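Local coordinates for protein oxidase/hydroxylase (PDB 4XCA) that probably works as a 2-oxoglutarate-dependent oxygenase, binding a metal ion and 2-oxoglutarate inside a double-stranded beta-helix, at residues G90-K95 with E214-L219; V98-G103 with T208-T213; D150-Y155 with L187-V192. All coordinates share one frame; numbering follows the deposited sequence.

Contact 1 lies in the larger antiparallel sheet, where it joins strands 83-93 and 217-226. Contacts 2 and 3 both belong to the smaller four-stranded sheet, at its two ends: 99-102 and 187-189 are the outer strands. Contacts 1 and 3 are partly buried, while contact 2 is a surface contact. All three reach 2-oxoglutarate, but differently. Contact 1 gives an arginine to its distal carboxylate, contact 2 supplies a metal-binding histidine, and contact 3 adds a phenylalanine wall. Polar links tie them together. Arg93 of contact 1 bonds Thr208 of contact 2, Arg217 of contact 1 bonds Gly151 of contact 3, and Arg209 of contact 2 pairs with Asp189 of contact 3.

Contact 1: residues G90-K95 with E214-L219. With AKG (2-oxoglutaric acid), chain F.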
loop_
_atom_site.group_PDB
_atom_site.type_symbol
_atom_site.label_atom_id
_atom_site.label_comp_id
_atom_site.label_asym_id
_atom_site.label_seq_id
_atom_site.Cartn_x
_atom_site.Cartn_y
_atom_site.Cartn_z
ATOM N N GLY A 90 -17.025 -29.527 -5.787
ATOM C CA GLY A 90 -18.413 -29.239 -6.078
ATOM C C GLY A 90 -19.187 -29.089 -4.786
ATOM O O GLY A 90 -18.808 -29.654 -3.756
ATOM N N LEU A 91 -20.262 -28.309 -4.837
ATOM C CA LEU A 91 -21.133 -28.115 -3.680
ATOM C C LEU A 91 -22.583 -28.365 -4.064
ATOM O O LEU A 91 -23.108 -27.723 -4.984
ATOM C CB LEU A 91 -20.993 -26.698 -3.103
ATOM C CG LEU A 91 -19.672 -26.267 -2.471
ATOM C CD1 LEU A 91 -19.746 -24.794 -2.052
ATOM C CD2 LEU A 91 -19.294 -27.146 -1.273
ATOM N N ARG A 92 -23.215 -29.315 -3.378
ATOM C CA ARG A 92 -24.656 -29.510 -3.470
ATOM C C ARG A 92 -25.296 -29.094 -2.158
ATOM O O ARG A 92 -24.904 -29.584 -1.091
ATOM C CB ARG A 92 -25.009 -30.965 -3.772
ATOM C CG ARG A 92 -26.523 -31.249 -3.733
ATOM C CD ARG A 92 -26.844 -32.750 -3.872
ATOM N NE ARG A 92 -26.183 -33.363 -5.023
ATOM C CZ ARG A 92 -26.550 -33.162 -6.287
ATOM N NH1 ARG A 92 -27.576 -32.368 -6.563
ATOM N NH2 ARG A 92 -25.890 -33.750 -7.277
ATOM N N ARG A 93 -26.290 -28.219 -2.231
ATOM C CA ARG A 93 -26.974 -27.770 -1.022
ATOM C C ARG A 93 -28.491 -27.860 -1.118
ATOM O O ARG A 93 -29.080 -27.660 -2.180
ATOM C CB ARG A 93 -26.549 -26.347 -0.678
ATOM C CG ARG A 93 -25.228 -26.312 0.085
ATOM C CD ARG A 93 -24.784 -24.905 0.419
ATOM N NE ARG A 93 -25.855 -24.123 1.027
ATOM C CZ ARG A 93 -25.872 -22.795 1.082
ATOM N NH1 ARG A 93 -24.870 -22.106 0.556
ATOM N NH2 ARG A 93 -26.894 -22.163 1.654
ATOM N N THR A 94 -29.109 -28.190 0.009
ATOM C CA THR A 94 -30.556 -28.318 0.086
ATOM C C THR A 94 -31.113 -27.343 1.109
ATOM O O THR A 94 -30.387 -26.501 1.633
ATOM C CB THR A 94 -31.003 -29.764 0.459
ATOM O OG1 THR A 94 -30.371 -30.172 1.678
ATOM C CG2 THR A 94 -30.633 -30.735 -0.645
ATOM N N LYS A 95 -32.408 -27.480 1.373
ATOM C CA LYS A 95 -33.149 -26.647 2.305
ATOM C C LYS A 95 -32.509 -26.638 3.689
ATOM O O LYS A 95 -32.095 -27.682 4.179
ATOM C CB LYS A 95 -34.592 -27.153 2.394
ATOM C CG LYS A 95 -35.557 -26.233 3.119
ATOM C CD LYS A 95 -36.942 -26.865 3.213
ATOM C CE LYS A 95 -36.895 -28.202 3.949
ATOM N NZ LYS A 95 -38.257 -28.769 4.195
ATOM N N GLU A 214 -37.078 -25.304 -1.532
ATOM C CA GLU A 214 -36.739 -26.686 -1.879
ATOM C C GLU A 214 -35.933 -26.709 -3.175
ATOM O O GLU A 214 -35.895 -25.717 -3.898
ATOM C CB GLU A 214 -38.008 -27.541 -2.021
ATOM C CG GLU A 214 -38.642 -27.988 -0.698
ATOM C CD GLU A 214 -38.137 -29.356 -0.225
ATOM O OE1 GLU A 214 -38.007 -29.558 1.005
ATOM O OE2 GLU A 214 -37.880 -30.233 -1.082
ATOM N N GLY A 215 -35.287 -27.834 -3.468
ATOM C CA GLY A 215 -34.495 -27.954 -4.684
ATOM C C GLY A 215 -33.006 -27.951 -4.393
ATOM O O GLY A 215 -32.583 -27.450 -3.350
ATOM N N ASP A 216 -32.207 -28.516 -5.297
ATOM C CA ASP A 216 -30.766 -28.599 -5.083
ATOM C C ASP A 216 -30.036 -27.382 -5.654
ATOM O O ASP A 216 -30.112 -27.097 -6.849
ATOM C CB ASP A 216 -30.202 -29.891 -5.687
ATOM C CG ASP A 216 -30.418 -31.114 -4.780
ATOM O OD1 ASP A 216 -31.186 -31.019 -3.798
ATOM O OD2 ASP A 216 -29.827 -32.182 -5.054
ATOM N N ARG A 217 -29.347 -26.666 -4.771
ATOM C CA ARG A 217 -28.488 -25.548 -5.134
ATOM C C ARG A 217 -27.103 -26.100 -5.490
ATOM O O ARG A 217 -26.495 -26.794 -4.670
ATOM C CB ARG A 217 -28.422 -24.548 -3.966
ATOM C CG ARG A 217 -27.464 -23.360 -4.149
ATOM C CD ARG A 217 -27.193 -22.679 -2.820
ATOM N NE ARG A 217 -26.629 -21.347 -2.984
ATOM C CZ ARG A 217 -25.340 -21.088 -3.186
ATOM N NH1 ARG A 217 -24.467 -22.080 -3.256
ATOM N NH2 ARG A 217 -24.925 -19.834 -3.329
ATOM N N LEU A 218 -26.605 -25.808 -6.694
ATOM C CA LEU A 218 -25.401 -26.489 -7.207
ATOM C C LEU A 218 -24.317 -25.608 -7.817
ATOM O O LEU A 218 -24.594 -24.740 -8.645
ATOM C CB LEU A 218 -25.792 -27.528 -8.267
ATOM C CG LEU A 218 -26.414 -28.846 -7.800
ATOM C CD1 LEU A 218 -27.169 -29.552 -8.940
ATOM C CD2 LEU A 218 -25.342 -29.745 -7.234
ATOM N N LEU A 219 -23.068 -25.880 -7.455
ATOM C CA LEU A 219 -21.945 -25.223 -8.108
ATOM C C LEU A 219 -20.659 -26.057 -8.094
ATOM O O LEU A 219 -20.518 -27.026 -7.348
ATOM C CB LEU A 219 -21.689 -23.837 -7.475
ATOM C CG LEU A 219 -21.254 -23.645 -6.009
ATOM C CD1 LEU A 219 -19.913 -24.269 -5.678
ATOM C CD2 LEU A 219 -21.161 -22.163 -5.695
HETATM C C1 AKG F . -17.048 -21.483 -0.858
HETATM O O1 AKG F . -16.009 -21.213 -0.210
HETATM O O2 AKG F . -17.268 -22.656 -1.233
HETATM C C2 AKG F . -18.041 -20.399 -1.188
HETATM O O5 AKG F . -17.747 -19.232 -1.026
HETATM C C3 AKG F . -19.395 -20.805 -1.718
HETATM C C4 AKG F . -20.091 -19.610 -2.316
HETATM C C5 AKG F . -21.480 -20.034 -2.740
HETATM O O3 AKG F . -22.164 -19.274 -3.468
HETATM O O4 AKG F . -21.975 -21.136 -2.357
HETATM O O HOH W 1 -34.041 -28.936 -0.576
#
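Arg93 and Arg217 pair on neighbouring antiparallel strands and bond through their backbones in both directions. Arg93 N gives to Arg217 O, and Arg217 N to Arg93 O. Two residues along each strand, Leu91 and Leu219 form the next hydrogen-bonded pair. Arg217 CB rests 3.6 Å from Arg93 O. CG lies anti to the backbone N (chi1 175°), and the chain runs extended to NE. Arg217 CD lies over the centre of one face of the Arg93 guanidinium, 4.1 Å from Arg93 CZ. Arg217 NE bonds Gly151 O. At the tip, Arg217 NH1 gives to O4 of 2-oxoglutarate at 2.8 Å, and Arg217 NH2 gives to O3 at 2.8 Å in a straighter bond. The two bonds help to hold the carboxylate in its rotation.

This is part of the 2-oxoglutarate pocket of a double-stranded beta-helix, in which strands 83-93 and 217-226 are neighbours in the larger sheet. Arg93 stacks flat on Arg217, with planes 21° apart. Its guanidinium also bonds Ser97 and Thr208, and the nearby carboxylate probably eases the meeting of the two charges. Leu91 CD1 packs on Leu219 CD1 at 3.7 Å. Leu91 CD1 also lies 3.4 Å from O2 of 2-oxoglutarate.

Arg92 and Leu218 point to the other face. Leu218 CD2 lies over one face of the Arg92 guanidinium. Arg92 NH1 makes a salt bridge to Asp216 OD2 at 2.7 Å, meeting the oxygen on its anti side. Arg92 NH2 has a second acid partner in Asp40. Beyond the strands, Lys95 NZ and Glu214 OE1 form a salt bridge whose hydrogen bond, at 3.3 Å, is weak.

Contact 2: residues V98-G103 with T208-T213; sequences VLYLHG and TRRKLT. With NI (nickel (II) ion), chain E; AKG (2-oxoglutaric acid), chain F.
Thr208 N gives a hydrogen bond of 3.0 Å to Leu99 O. This marks an antiparallel hydrogen-bonded pair. Thr208 OG1 gives to Arg209 O and also bonds Arg93 NH1. Thr208 CG2 turns to the ligand, 3.5 Å from O4 of 2-oxoglutarate, while Leu99 CD2 packs 3.7 Å from C3 of the same molecule.

The pair lies in the smaller sheet of the double-stranded beta-helix, beside the metal. Further along strand 99-102, His102 NE2 binds nickel at 2.2 Å, with His206 as the other protein ligand. O1 and O5 of 2-oxoglutarate and two waters complete the site. His102 ND1 gives to Tyr100 O in the plane of the ring, which helps to fix how the ring is turned.

Arg209 NH1 bonds Val180 O. Arg210 runs across Val98 at a slant, and Val98 CG1 lies over one face of its guanidinium. The Arg210 chain bends at chi3 (-60°), bringing NH2 to the edge of the Tyr100 ring. There Arg210 NH2 gives to Tyr100 OH at 2.9 Å, and it also pairs with Asp181. With a leucine in place of Arg210, Asp181 would probably be left without this positive partner and Tyr100 OH without its donor. Lys211 NZ bonds Thr213 O at 2.7 Å within the segment.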
loop_
_atom_site.group_PDB
_atom_site.type_symbol
_atom_site.label_atom_id
_atom_site.label_comp_id
_atom_site.label_asym_id
_atom_site.label_seq_id
_atom_site.Cartn_x
_atom_site.Cartn_y
_atom_site.Cartn_z
ATOM N N VAL A 98 -26.677 -23.348 5.158
ATOM C CA VAL A 98 -26.228 -21.971 5.215
ATOM C C VAL A 98 -24.698 -22.001 5.123
ATOM O O VAL A 98 -24.092 -23.064 5.246
ATOM C CB VAL A 98 -26.733 -21.281 6.520
ATOM C CG1 VAL A 98 -26.163 -21.993 7.744
ATOM C CG2 VAL A 98 -26.425 -19.766 6.538
ATOM N N LEU A 99 -24.084 -20.857 4.845
ATOM C CA LEU A 99 -22.643 -20.732 4.866
ATOM C C LEU A 99 -22.316 -19.400 5.517
ATOM O O LEU A 99 -22.587 -18.345 4.955
ATOM C CB LEU A 99 -22.047 -20.815 3.456
ATOM C CG LEU A 99 -20.519 -20.811 3.312
ATOM C CD1 LEU A 99 -19.868 -21.993 4.021
ATOM C CD2 LEU A 99 -20.169 -20.851 1.860
ATOM N N TYR A 100 -21.749 -19.446 6.714
ATOM C CA TYR A 100 -21.491 -18.226 7.447
ATOM C C TYR A 100 -20.306 -17.472 6.844
ATOM O O TYR A 100 -19.566 -18.012 6.017
ATOM C CB TYR A 100 -21.265 -18.553 8.915
ATOM C CG TYR A 100 -22.488 -19.174 9.557
ATOM C CD1 TYR A 100 -23.766 -18.718 9.245
ATOM C CD2 TYR A 100 -22.373 -20.231 10.457
ATOM C CE1 TYR A 100 -24.894 -19.276 9.833
ATOM C CE2 TYR A 100 -23.505 -20.803 11.040
ATOM C CZ TYR A 100 -24.754 -20.319 10.725
ATOM O OH TYR A 100 -25.874 -20.879 11.304
ATOM N N LEU A 101 -20.153 -16.214 7.240
ATOM C CA LEU A 101 -19.124 -15.358 6.667
ATOM C C LEU A 101 -17.715 -15.846 6.958
ATOM O O LEU A 101 -17.396 -16.239 8.079
ATOM C CB LEU A 101 -19.280 -13.936 7.180
ATOM C CG LEU A 101 -20.519 -13.150 6.754
ATOM C CD1 LEU A 101 -20.407 -11.742 7.285
ATOM C CD2 LEU A 101 -20.715 -13.162 5.223
ATOM N N HIS A 102 -16.885 -15.836 5.923
ATOM C CA HIS A 102 -15.469 -16.161 6.041
ATOM C C HIS A 102 -14.693 -15.260 5.081
ATOM O O HIS A 102 -15.268 -14.690 4.162
ATOM C CB HIS A 102 -15.213 -17.641 5.743
ATOM C CG HIS A 102 -15.764 -18.098 4.430
ATOM N ND1 HIS A 102 -17.117 -18.249 4.199
ATOM C CD2 HIS A 102 -15.145 -18.425 3.270
ATOM C CE1 HIS A 102 -17.308 -18.649 2.954
ATOM N NE2 HIS A 102 -16.127 -18.765 2.368
ATOM N N GLY A 103 -13.392 -15.125 5.298
ATOM C CA GLY A 103 -12.595 -14.221 4.500
ATOM C C GLY A 103 -12.504 -12.871 5.183
ATOM O O GLY A 103 -12.767 -12.767 6.384
ATOM N N THR A 208 -23.108 -17.240 2.224
ATOM C CA THR A 208 -24.411 -17.259 1.552
ATOM C C THR A 208 -25.522 -17.138 2.582
ATOM O O THR A 208 -25.328 -17.479 3.753
ATOM C CB THR A 208 -24.659 -18.553 0.747
ATOM O OG1 THR A 208 -25.254 -19.525 1.610
ATOM C CG2 THR A 208 -23.363 -19.116 0.129
ATOM N N ARG A 209 -26.685 -16.673 2.144
ATOM C CA ARG A 209 -27.894 -16.741 2.960
ATOM C C ARG A 209 -28.306 -18.182 3.280
ATOM O O ARG A 209 -27.904 -19.141 2.608
ATOM C CB ARG A 209 -29.065 -16.037 2.260
ATOM C CG ARG A 209 -28.791 -14.597 1.863
ATOM C CD ARG A 209 -28.516 -13.722 3.078
ATOM N NE ARG A 209 -28.381 -12.322 2.690
ATOM C CZ ARG A 209 -28.352 -11.300 3.539
ATOM N NH1 ARG A 209 -28.453 -11.509 4.846
ATOM N NH2 ARG A 209 -28.224 -10.064 3.077
ATOM N N ARG A 210 -29.125 -18.312 4.315
ATOM C CA ARG A 210 -29.785 -19.567 4.625
ATOM C C ARG A 210 -30.737 -19.965 3.488
ATOM O O ARG A 210 -31.631 -19.199 3.137
ATOM C CB ARG A 210 -30.547 -19.437 5.951
ATOM C CG ARG A 210 -31.017 -20.746 6.562
ATOM C CD ARG A 210 -31.455 -20.515 8.006
ATOM N NE ARG A 210 -30.343 -20.008 8.802
ATOM C CZ ARG A 210 -29.545 -20.774 9.538
ATOM N NH1 ARG A 210 -29.766 -22.081 9.603
ATOM N NH2 ARG A 210 -28.538 -20.231 10.220
ATOM N N LYS A 211 -30.544 -21.155 2.913
ATOM C CA LYS A 211 -31.453 -21.645 1.872
ATOM C C LYS A 211 -32.747 -22.191 2.479
ATOM O O LYS A 211 -32.709 -23.121 3.286
ATOM C CB LYS A 211 -30.790 -22.730 1.020
ATOM C CG LYS A 211 -31.694 -23.246 -0.117
ATOM C CD LYS A 211 -31.052 -24.394 -0.885
ATOM C CE LYS A 211 -31.590 -24.499 -2.305
ATOM N NZ LYS A 211 -33.041 -24.705 -2.354
ATOM N N LEU A 212 -33.880 -21.607 2.085
ATOM C CA LEU A 212 -35.194 -21.925 2.648
ATOM C C LEU A 212 -36.073 -22.680 1.666
ATOM O O LEU A 212 -36.941 -23.446 2.072
ATOM C CB LEU A 212 -35.933 -20.650 3.084
ATOM C CG LEU A 212 -35.336 -19.811 4.219
ATOM C CD1 LEU A 212 -36.293 -18.720 4.682
ATOM C CD2 LEU A 212 -34.950 -20.685 5.378
ATOM N N THR A 213 -35.861 -22.435 0.375
ATOM C CA THR A 213 -36.647 -23.058 -0.686
ATOM C C THR A 213 -36.205 -24.502 -0.927
ATOM O O THR A 213 -35.089 -24.885 -0.570
ATOM C CB THR A 213 -36.523 -22.277 -2.005
ATOM O OG1 THR A 213 -35.181 -22.384 -2.503
ATOM C CG2 THR A 213 -36.866 -20.803 -1.801
HETATM NI NI NI E . -15.890 -18.942 0.171
HETATM C C1 AKG F . -17.048 -21.483 -0.858
HETATM O O1 AKG F . -16.009 -21.213 -0.210
HETATM O O2 AKG F . -17.268 -22.656 -1.233
HETATM C C2 AKG F . -18.041 -20.399 -1.188
HETATM O O5 AKG F . -17.747 -19.232 -1.026
HETATM C C3 AKG F . -19.395 -20.805 -1.718
HETATM C C4 AKG F . -20.091 -19.610 -2.316
HETATM C C5 AKG F . -21.480 -20.034 -2.740
HETATM O O3 AKG F . -22.164 -19.274 -3.468
HETATM O O4 AKG F . -21.975 -21.136 -2.357
HETATM O O HOH W 2 -14.045 -18.769 0.557
HETATM O O HOH W 3 -15.106 -18.600 -1.724
#

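Contact 3: residues D150-Y155 with L187-V192; sequences DGSFCY and LSDVFV. With AKG (2-oxoglutaric acid), chain F.
Asp189 OD1 takes two partners. Ser152 OG gives it a weak hydrogen bond of 2.9 Å, and Arg209 NE makes a salt bridge to the same oxygen. Cys154 CB also lies close to it. Ser152 holds its OG between the backbone N and the carbonyl carbon (chi1 61°), which brings the hydroxyl to the carboxylate. Its CB rests at the edge of the Phe191 ring.

The two segments meet at one end of the smaller sheet of the double-stranded beta-helix, where 187-189 is the outer strand and 153-156 its neighbour. They run antiparallel. Tyr155 and Ser188 form a hydrogen-bonded pair, with Tyr155 N giving to Ser188 O and Ser188 N giving to Tyr155 O. Cys154 and Asp189 form the next, non-hydrogen-bonded pair. Val190 N then gives to Phe153 O at 2.8 Å. Between the same two residues a water bridges the other backbone atoms. It accepts from Phe153 N at 2.8 Å and donates to Val190 O at 2.9 Å.

Val190 CG2 touches two aromatic side chains. It meets Tyr155 CE1 at 3.6 Å and Phe153 CD1 at 3.8 Å. The Val190 and Tyr155 side chains cross at about a right angle, whereas Val190 and Phe153 lie alongside each other. Tyr155 also has Ser188 CB against its ring, and packs on Gln157 of a second subunit. Ser188 OG bonds Gln157 of its own chain. On the other face, Cys154 SG comes near Leu187 CD1.

Phe153 lines the 2-oxoglutarate pocket. With CG anti to the backbone N (chi1 179°), its ring presents an edge to the ligand, and Phe153 CD2 lies 3.8 Å from O3 of 2-oxoglutarate.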
loop_
_atom_site.group_PDB
_atom_site.type_symbol
_atom_site.label_atom_id
_atom_site.label_comp_id
_atom_site.label_asym_id
_atom_site.label_seq_id
_atom_site.Cartn_x
_atom_site.Cartn_y
_atom_site.Cartn_z
ATOM N N ASP A 150 -33.184 -18.428 -1.697
ATOM C CA ASP A 150 -32.547 -19.491 -2.487
ATOM C C ASP A 150 -31.107 -19.759 -2.011
ATOM O O ASP A 150 -30.401 -20.599 -2.576
ATOM C CB ASP A 150 -32.525 -19.139 -3.986
ATOM C CG ASP A 150 -33.776 -19.604 -4.733
ATOM O OD1 ASP A 150 -34.542 -20.430 -4.181
ATOM O OD2 ASP A 150 -33.984 -19.155 -5.892
ATOM N N GLY A 151 -30.668 -19.022 -0.993
ATOM C CA GLY A 151 -29.312 -19.138 -0.482
ATOM C C GLY A 151 -28.298 -18.360 -1.306
ATOM O O GLY A 151 -27.247 -18.887 -1.688
ATOM N N SER A 152 -28.607 -17.099 -1.579
ATOM C CA SER A 152 -27.748 -16.282 -2.427
ATOM C C SER A 152 -26.415 -15.935 -1.770
ATOM O O SER A 152 -26.352 -15.610 -0.589
ATOM C CB SER A 152 -28.462 -14.984 -2.836
ATOM O OG SER A 152 -28.789 -14.191 -1.715
ATOM N N PHE A 153 -25.361 -16.028 -2.569
ATOM C CA PHE A 153 -24.059 -15.481 -2.233
ATOM C C PHE A 153 -24.229 -14.071 -1.702
ATOM O O PHE A 153 -24.920 -13.248 -2.305
ATOM C CB PHE A 153 -23.160 -15.480 -3.464
ATOM C CG PHE A 153 -21.803 -14.907 -3.231
ATOM C CD1 PHE A 153 -21.588 -13.536 -3.304
ATOM C CD2 PHE A 153 -20.724 -15.744 -2.986
ATOM C CE1 PHE A 153 -20.333 -13.011 -3.113
ATOM C CE2 PHE A 153 -19.456 -15.228 -2.784
ATOM C CZ PHE A 153 -19.254 -13.865 -2.851
ATOM N N CYS A 154 -23.615 -13.800 -0.561
ATOM C CA CYS A 154 -23.671 -12.469 0.005
ATOM C C CYS A 154 -22.284 -12.099 0.490
ATOM O O CYS A 154 -21.476 -12.979 0.779
ATOM C CB CYS A 154 -24.707 -12.386 1.129
ATOM S SG CYS A 154 -24.450 -13.519 2.509
ATOM N N TYR A 155 -22.006 -10.801 0.555
ATOM C CA TYR A 155 -20.660 -10.309 0.833
ATOM C C TYR A 155 -20.730 -8.957 1.541
ATOM O O TYR A 155 -21.707 -8.219 1.395
ATOM C CB TYR A 155 -19.863 -10.175 -0.463
ATOM C CG TYR A 155 -20.428 -9.081 -1.358
ATOM C CD1 TYR A 155 -21.581 -9.294 -2.112
ATOM C CD2 TYR A 155 -19.826 -7.826 -1.424
ATOM C CE1 TYR A 155 -22.110 -8.303 -2.902
ATOM C CE2 TYR A 155 -20.355 -6.822 -2.223
ATOM C CZ TYR A 155 -21.491 -7.069 -2.956
ATOM O OH TYR A 155 -22.015 -6.075 -3.750
ATOM N N LEU A 187 -23.963 -5.518 3.973
ATOM C CA LEU A 187 -24.067 -6.880 3.445
ATOM C C LEU A 187 -25.032 -6.950 2.259
ATOM O O LEU A 187 -26.202 -6.626 2.393
ATOM C CB LEU A 187 -24.524 -7.836 4.535
ATOM C CG LEU A 187 -24.590 -9.309 4.160
ATOM C CD1 LEU A 187 -23.202 -9.942 4.171
ATOM C CD2 LEU A 187 -25.531 -10.031 5.106
ATOM N N SER A 188 -24.532 -7.382 1.105
ATOM C CA SER A 188 -25.300 -7.360 -0.126
ATOM C C SER A 188 -25.379 -8.751 -0.729
ATOM O O SER A 188 -24.525 -9.591 -0.478
ATOM C CB SER A 188 -24.680 -6.397 -1.142
ATOM O OG SER A 188 -24.277 -5.192 -0.518
ATOM N N ASP A 189 -26.405 -8.975 -1.535
ATOM C CA ASP A 189 -26.592 -10.260 -2.186
ATOM C C ASP A 189 -26.208 -10.195 -3.649
ATOM O O ASP A 189 -26.278 -9.136 -4.269
ATOM C CB ASP A 189 -28.035 -10.722 -2.048
ATOM C CG ASP A 189 -28.395 -11.049 -0.619
ATOM O OD1 ASP A 189 -27.825 -12.025 -0.092
ATOM O OD2 ASP A 189 -29.239 -10.340 -0.022
ATOM N N VAL A 190 -25.784 -11.333 -4.185
ATOM C CA VAL A 190 -25.536 -11.464 -5.611
ATOM C C VAL A 190 -26.437 -12.553 -6.203
ATOM O O VAL A 190 -26.486 -13.666 -5.691
ATOM C CB VAL A 190 -24.059 -11.801 -5.886
ATOM C CG1 VAL A 190 -23.817 -11.941 -7.366
ATOM C CG2 VAL A 190 -23.159 -10.735 -5.292
ATOM N N PHE A 191 -27.152 -12.227 -7.274
ATOM C CA PHE A 191 -27.996 -13.201 -7.956
ATOM C C PHE A 191 -27.300 -13.656 -9.214
ATOM O O PHE A 191 -26.566 -12.893 -9.829
ATOM C CB PHE A 191 -29.373 -12.620 -8.261
ATOM C CG PHE A 191 -30.115 -12.187 -7.026
ATOM C CD1 PHE A 191 -30.073 -12.968 -5.870
ATOM C CD2 PHE A 191 -30.823 -10.989 -6.999
ATOM C CE1 PHE A 191 -30.733 -12.580 -4.711
ATOM C CE2 PHE A 191 -31.485 -10.594 -5.843
ATOM C CZ PHE A 191 -31.434 -11.396 -4.693
ATOM N N VAL A 192 -27.494 -14.927 -9.564
ATOM C CA VAL A 192 -26.784 -15.536 -10.684
ATOM C C VAL A 192 -27.673 -16.514 -11.440
ATOM O O VAL A 192 -28.661 -17.002 -10.906
ATOM C CB VAL A 192 -25.503 -16.294 -10.199
ATOM C CG1 VAL A 192 -24.545 -15.346 -9.525
ATOM C CG2 VAL A 192 -25.873 -17.435 -9.266
HETATM C C1 AKG F . -17.048 -21.483 -0.858
HETATM O O1 AKG F . -16.009 -21.213 -0.210
HETATM O O2 AKG F . -17.268 -22.656 -1.233
HETATM C C2 AKG F . -18.041 -20.399 -1.188
HETATM O O5 AKG F . -17.747 -19.232 -1.026
HETATM C C3 AKG F . -19.395 -20.805 -1.718
HETATM C C4 AKG F . -20.091 -19.610 -2.316
HETATM C C5 AKG F . -21.480 -20.034 -2.740
HETATM O O3 AKG F . -22.164 -19.274 -3.468
HETATM O O4 AKG F . -21.975 -21.136 -2.357
HETATM O O HOH W 4 -25.900 -16.463 -5.311
#